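Local coordinates for protein transcription termination factor FttA (Methanosarcina mazei, PDB 2XR1) that probably terminates transcription genome-wide by cutting and then degrading the nascent RNA with a two-zinc nuclease of the metallo-beta-lactamase/beta-CASP family, at residues B[332-337]-B[463-468]; B[548-553]-B[574-579]. All blocks are in the same frame, centred on the assembly; numbering follows the deposited sequence.

Both contacts involve the beta-CASP region, but at different depths in the molecule. Contact 1 is buried, its centre about 10 Å from the centre of the chain, and joins a zinc-binding loop of the metallo-beta-lactamase region to the beta-CASP region. Contact 2 lies wholly within the beta-CASP region, its centre about 27 Å from the centre of the chain and away from the zinc site, where a helix end rests on an edge strand. Contacts 1 and 2 have centres 28 Å apart and nearest atoms about 10 Å apart. The chain nevertheless relates them: soon after 574-579 it reaches Gly582, whose carbonyl accepts a hydrogen bond from the zinc ligand His332 of contact 1.

Contact 1: residues B[332-337]-B[463-468]; sequences HILGSA and EYLNND. With ZN (zinc ion), chain E.
Leu334 lays its CD1 methyl against the base of the Tyr464 side chain, CD1 to CB 3.6 Å, the two side chains crossing at about a right angle. With CG anti to the backbone N (chi1 -176°), the leucine reaches into the apolar corner made by Tyr464 and Leu465, where the same CD1 lies 4.1 Å from Leu465 CD2. Leucine suits this buried place because its side chain is apolar and long enough for CD1 to reach both neighbours.

Leu334 and Gly335 are the central pair of a type II turn from Ile333 to Ser336, closed by Ser336 N to Ile333 O. Gly335 has the positive phi (92°) that glycine adopts readily, and its CA approaches the tyrosine ring obliquely. A water joins the backbones, accepting from Gly335 N at 2.7 Å and donating to Tyr464 O at 2.9 Å. It lies in the plane of the tyrosine ring, at its edge. The phenol OH is hydrogen-bonded to Asp312 OD1.

Ser336 OG accepts from His332 N, bracing the backbone of the histidine whose NE2 binds zinc (2.2 Å) alongside His245, His247 and Asp355.

The loop links strands 323-329 and 337-343 of the metallo-beta-lactamase region. Leu334 also packs on helices 270-290 and 451-460, while Leu465 leads through the N-cap Asn466 into helix 467-472 of the beta-CASP region.

Contact 2: residues B[548-553]-B[574-579]; sequences RIQKGW and VQVVDG
Gln550 reaches across Val576, bringing its amide oxygen OE1 to 3.8 Å from the CG2 methyl and 4.1 Å from CG1 of that valine. The two side chains cross at about a right angle. Gln550 has CG anti to the backbone N (chi1 166°) and stays extended beyond it, which carries the amide away from the helix and over the fork of the valine. Beside this pair, Ile549 CG2 and Val574 CG2 make a looser apolar contact at 4.3 Å.

Val574 and Val576 are two residues apart on strand 573-576 and both direct CB toward the helix. Valine, branched at CB, suits an extended backbone and presents two methyls to whatever lies over the strand. Gln575 and Val577 instead serve the other side, touching helix 393-409. On the helix, Ile549 also packs on Leu534 and Phe536 of strand 533-536.

Both segments change direction here. Helix 545-550 ends in a Schellman motif: Gly552 gives its N to Ile549 O at 2.7 Å, while the second bond, Trp553 N to Arg548 O, is weak. Glycine fits because at its phi of 85° a CB would crowd the preceding carbonyl oxygen. Beyond the strand, Asp578 centres an inverse gamma turn. The strand edges a six-stranded parallel sheet, held by backbone bonds to strand 533-536; the helix lies in the connection between these two strands, a beta-alpha-beta crossover whose return also carries two short strands.

Since OE1 meets only methyl groups of the strand and the rest is carbon on carbon, van der Waals packing joins the segments. The directional bonds nearby lie within each segment or run elsewhere in the fold, as from Asp578 OD1 to Tyr383. Gln550 is partly exposed and Ile549 buried, so the polar residue sits where solvent is nearer.

Contact 1: residues B[332-337]-B[463-468]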
loop_
_atom_site.group_PDB
_atom_site.type_symbol
_atom_site.label_atom_id
_atom_site.label_comp_id
_atom_site.label_asym_id
_atom_site.label_seq_id
_atom_site.Cartn_x
_atom_site.Cartn_y
_atom_site.Cartn_z
ATOM N N HIS B 332 -3.263 27.725 11.755
ATOM C CA HIS B 332 -4.639 27.298 11.501
ATOM C C HIS B 332 -5.463 27.428 12.779
ATOM O O HIS B 332 -6.438 28.145 12.809
ATOM C CB HIS B 332 -4.595 25.867 10.982
ATOM C CG HIS B 332 -5.931 25.215 10.789
ATOM N ND1 HIS B 332 -6.870 25.683 9.900
ATOM C CD2 HIS B 332 -6.442 24.075 11.311
ATOM C CE1 HIS B 332 -7.907 24.862 9.888
ATOM N NE2 HIS B 332 -7.674 23.877 10.736
ATOM N N ILE B 333 -5.091 26.702 13.829
ATOM C CA ILE B 333 -5.724 26.841 15.128
ATOM C C ILE B 333 -4.639 26.719 16.157
ATOM O O ILE B 333 -3.517 26.390 15.809
ATOM C CB ILE B 333 -6.824 25.817 15.422
ATOM C CG1 ILE B 333 -6.299 24.392 15.442
ATOM C CG2 ILE B 333 -7.924 25.964 14.492
ATOM C CD1 ILE B 333 -7.345 23.326 15.985
ATOM N N LEU B 334 -4.988 27.012 17.401
ATOM C CA LEU B 334 -4.082 26.970 18.511
ATOM C C LEU B 334 -3.368 25.685 18.517
ATOM O O LEU B 334 -3.966 24.665 18.743
ATOM C CB LEU B 334 -4.842 27.136 19.846
ATOM C CG LEU B 334 -4.000 27.212 21.119
ATOM C CD1 LEU B 334 -3.067 28.433 21.132
ATOM C CD2 LEU B 334 -4.917 27.190 22.324
ATOM N N GLY B 335 -2.070 25.732 18.276
ATOM C CA GLY B 335 -1.212 24.549 18.402
ATOM C C GLY B 335 -1.054 23.797 17.123
ATOM O O GLY B 335 -0.387 22.775 17.124
ATOM N N SER B 336 -1.664 24.282 16.046
ATOM C CA SER B 336 -1.601 23.587 14.743
ATOM C C SER B 336 -0.166 23.516 14.261
ATOM O O SER B 336 0.608 24.447 14.390
ATOM C CB SER B 336 -2.488 24.248 13.677
ATOM O OG SER B 336 -2.062 25.571 13.277
ATOM N N ALA B 337 0.214 22.394 13.718
ATOM C CA ALA B 337 1.608 22.219 13.354
ATOM C C ALA B 337 1.736 21.809 11.920
ATOM O O ALA B 337 0.841 21.264 11.320
ATOM C CB ALA B 337 2.301 21.227 14.266
ATOM N N GLU B 463 2.426 31.267 24.346
ATOM C CA GLU B 463 3.503 31.060 23.338
ATOM C C GLU B 463 2.996 30.560 21.985
ATOM O O GLU B 463 3.718 30.607 21.021
ATOM C CB GLU B 463 4.512 30.016 23.825
ATOM C CG GLU B 463 5.829 30.521 24.375
ATOM C CD GLU B 463 5.710 31.005 25.759
ATOM O OE1 GLU B 463 4.695 31.719 25.981
ATOM O OE2 GLU B 463 6.610 30.692 26.602
ATOM N N TYR B 464 1.765 30.059 21.914
ATOM C CA TYR B 464 1.219 29.535 20.672
ATOM C C TYR B 464 0.370 30.548 19.927
ATOM O O TYR B 464 -0.102 30.273 18.823
ATOM C CB TYR B 464 0.489 28.191 20.912
ATOM C CG TYR B 464 1.514 27.106 21.106
ATOM C CD1 TYR B 464 2.029 26.419 20.018
ATOM C CD2 TYR B 464 2.056 26.840 22.366
ATOM C CE1 TYR B 464 3.017 25.471 20.167
ATOM C CE2 TYR B 464 3.060 25.885 22.532
ATOM C CZ TYR B 464 3.534 25.203 21.421
ATOM O OH TYR B 464 4.539 24.262 21.513
ATOM N N LEU B 465 0.242 31.730 20.499
ATOM C CA LEU B 465 -0.372 32.890 19.860
ATOM C C LEU B 465 0.706 33.831 19.278
ATOM O O LEU B 465 1.867 33.791 19.711
ATOM C CB LEU B 465 -1.140 33.686 20.923
ATOM C CG LEU B 465 -2.131 32.928 21.793
ATOM C CD1 LEU B 465 -2.589 33.735 23.000
ATOM C CD2 LEU B 465 -3.319 32.501 20.922
ATOM N N ASN B 466 0.314 34.726 18.369
ATOM C CA ASN B 466 1.230 35.746 17.853
ATOM C C ASN B 466 1.524 36.815 18.909
ATOM O O ASN B 466 0.829 36.895 19.916
ATOM C CB ASN B 466 0.703 36.362 16.541
ATOM C CG ASN B 466 -0.569 37.191 16.736
ATOM O OD1 ASN B 466 -0.689 37.946 17.686
ATOM N ND2 ASN B 466 -1.507 37.057 15.825
ATOM N N ASN B 467 2.548 37.630 18.671
ATOM C CA ASN B 467 2.981 38.677 19.620
ATOM C C ASN B 467 1.887 39.616 20.140
ATOM O O ASN B 467 1.902 40.028 21.303
ATOM C CB ASN B 467 4.064 39.564 18.981
ATOM C CG ASN B 467 5.472 38.977 19.101
ATOM O OD1 ASN B 467 5.676 37.770 18.992
ATOM N ND2 ASN B 467 6.458 39.860 19.367
ATOM N N ASP B 468 0.960 39.998 19.262
ATOM C CA ASP B 468 -0.018 40.991 19.637
ATOM C C ASP B 468 -1.063 40.407 20.554
ATOM O O ASP B 468 -1.417 41.025 21.558
ATOM C CB ASP B 468 -0.650 41.605 18.419
ATOM C CG ASP B 468 0.335 42.453 17.619
ATOM O OD1 ASP B 468 1.289 43.030 18.246
ATOM O OD2 ASP B 468 0.142 42.530 16.360
HETATM ZN ZN ZN E . -8.563 21.821 10.735
HETATM O O HOH W 1 -0.460 27.746 17.489
#

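Contact 2: residues B[548-553]-B[574-579]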
loop_
_atom_site.group_PDB
_atom_site.type_symbol
_atom_site.label_atom_id
_atom_site.label_comp_id
_atom_site.label_asym_id
_atom_site.label_seq_id
_atom_site.Cartn_x
_atom_site.Cartn_y
_atom_site.Cartn_z
ATOM N N ARG B 548 -25.881 22.329 2.602
ATOM C CA ARG B 548 -27.184 22.257 1.997
ATOM C C ARG B 548 -27.951 23.591 2.144
ATOM O O ARG B 548 -28.496 24.106 1.164
ATOM C CB ARG B 548 -27.932 21.036 2.559
ATOM C CG ARG B 548 -29.418 21.060 2.448
ATOM C CD ARG B 548 -29.926 19.841 1.759
ATOM N NE ARG B 548 -29.861 18.615 2.557
ATOM C CZ ARG B 548 -30.462 17.470 2.210
ATOM N NH1 ARG B 548 -31.172 17.390 1.076
ATOM N NH2 ARG B 548 -30.360 16.397 2.998
ATOM N N ILE B 549 -27.958 24.184 3.323
ATOM C CA ILE B 549 -28.587 25.494 3.473
ATOM C C ILE B 549 -27.961 26.544 2.551
ATOM O O ILE B 549 -28.656 27.251 1.821
ATOM C CB ILE B 549 -28.493 26.013 4.882
ATOM C CG1 ILE B 549 -29.336 25.142 5.807
ATOM C CG2 ILE B 549 -28.963 27.437 4.920
ATOM C CD1 ILE B 549 -29.164 25.438 7.278
ATOM N N GLN B 550 -26.641 26.626 2.585
ATOM C CA GLN B 550 -25.883 27.601 1.800
ATOM C C GLN B 550 -26.133 27.488 0.314
ATOM O O GLN B 550 -25.924 28.456 -0.400
ATOM C CB GLN B 550 -24.400 27.420 2.100
ATOM C CG GLN B 550 -23.404 28.104 1.149
ATOM C CD GLN B 550 -21.994 28.100 1.728
ATOM O OE1 GLN B 550 -21.726 28.749 2.743
ATOM N NE2 GLN B 550 -21.115 27.323 1.129
ATOM N N LYS B 551 -26.568 26.316 -0.149
ATOM C CA LYS B 551 -26.986 26.131 -1.542
ATOM C C LYS B 551 -28.427 26.607 -1.818
ATOM O O LYS B 551 -28.942 26.451 -2.933
ATOM C CB LYS B 551 -26.875 24.653 -1.951
ATOM C CG LYS B 551 -25.471 24.133 -2.133
ATOM C CD LYS B 551 -25.484 22.742 -2.826
ATOM C CE LYS B 551 -24.543 21.743 -2.104
ATOM N NZ LYS B 551 -24.360 20.444 -2.791
ATOM N N GLY B 552 -29.092 27.153 -0.806
ATOM C CA GLY B 552 -30.451 27.681 -0.990
ATOM C C GLY B 552 -31.558 26.645 -0.868
ATOM O O GLY B 552 -32.677 26.880 -1.324
ATOM N N TRP B 553 -31.260 25.494 -0.263
ATOM C CA TRP B 553 -32.312 24.599 0.209
ATOM C C TRP B 553 -33.009 25.288 1.397
ATOM O O TRP B 553 -32.333 25.840 2.291
ATOM C CB TRP B 553 -31.742 23.240 0.618
ATOM C CG TRP B 553 -31.994 22.185 -0.369
ATOM C CD1 TRP B 553 -33.142 21.453 -0.500
ATOM C CD2 TRP B 553 -31.109 21.726 -1.394
ATOM N NE1 TRP B 553 -33.028 20.575 -1.547
ATOM C CE2 TRP B 553 -31.788 20.714 -2.109
ATOM C CE3 TRP B 553 -29.812 22.069 -1.781
ATOM C CZ2 TRP B 553 -31.214 20.038 -3.181
ATOM C CZ3 TRP B 553 -29.241 21.390 -2.852
ATOM C CH2 TRP B 553 -29.950 20.391 -3.545
ATOM N N VAL B 574 -29.694 34.587 5.187
ATOM C CA VAL B 574 -28.457 33.819 5.145
ATOM C C VAL B 574 -27.357 34.701 4.576
ATOM O O VAL B 574 -27.494 35.230 3.490
ATOM C CB VAL B 574 -28.635 32.593 4.242
ATOM C CG1 VAL B 574 -27.314 31.885 4.007
ATOM C CG2 VAL B 574 -29.642 31.667 4.849
ATOM N N GLN B 575 -26.279 34.906 5.315
ATOM C CA GLN B 575 -25.144 35.636 4.773
ATOM C C GLN B 575 -23.913 34.787 4.904
ATOM O O GLN B 575 -23.802 33.993 5.829
ATOM C CB GLN B 575 -24.963 36.989 5.444
ATOM C CG GLN B 575 -26.066 38.024 5.078
ATOM C CD GLN B 575 -25.654 39.064 4.039
ATOM O OE1 GLN B 575 -24.534 39.058 3.532
ATOM N NE2 GLN B 575 -26.553 39.986 3.749
ATOM N N VAL B 576 -23.003 34.923 3.952
ATOM C CA VAL B 576 -21.771 34.164 3.948
ATOM C C VAL B 576 -20.624 35.157 4.079
ATOM O O VAL B 576 -20.457 36.032 3.234
ATOM C CB VAL B 576 -21.643 33.357 2.632
ATOM C CG1 VAL B 576 -20.348 32.604 2.605
ATOM C CG2 VAL B 576 -22.815 32.392 2.474
ATOM N N VAL B 577 -19.854 35.055 5.151
ATOM C CA VAL B 577 -18.709 35.937 5.366
ATOM C C VAL B 577 -17.529 35.019 5.555
ATOM O O VAL B 577 -17.114 34.712 6.669
ATOM C CB VAL B 577 -18.916 36.834 6.587
ATOM C CG1 VAL B 577 -17.762 37.799 6.747
ATOM C CG2 VAL B 577 -20.243 37.566 6.472
ATOM N N ASP B 578 -17.002 34.538 4.449
ATOM C CA ASP B 578 -16.069 33.427 4.491
ATOM C C ASP B 578 -14.705 34.036 4.744
ATOM O O ASP B 578 -13.875 34.120 3.840
ATOM C CB ASP B 578 -16.118 32.642 3.166
ATOM C CG ASP B 578 -15.384 31.295 3.222
ATOM O OD1 ASP B 578 -14.850 30.916 4.279
ATOM O OD2 ASP B 578 -15.367 30.578 2.175
ATOM N N GLY B 579 -14.477 34.477 5.972
ATOM C CA GLY B 579 -13.194 35.058 6.321
ATOM C C GLY B 579 -12.560 34.496 7.575
ATOM O O GLY B 579 -11.563 35.022 8.034
#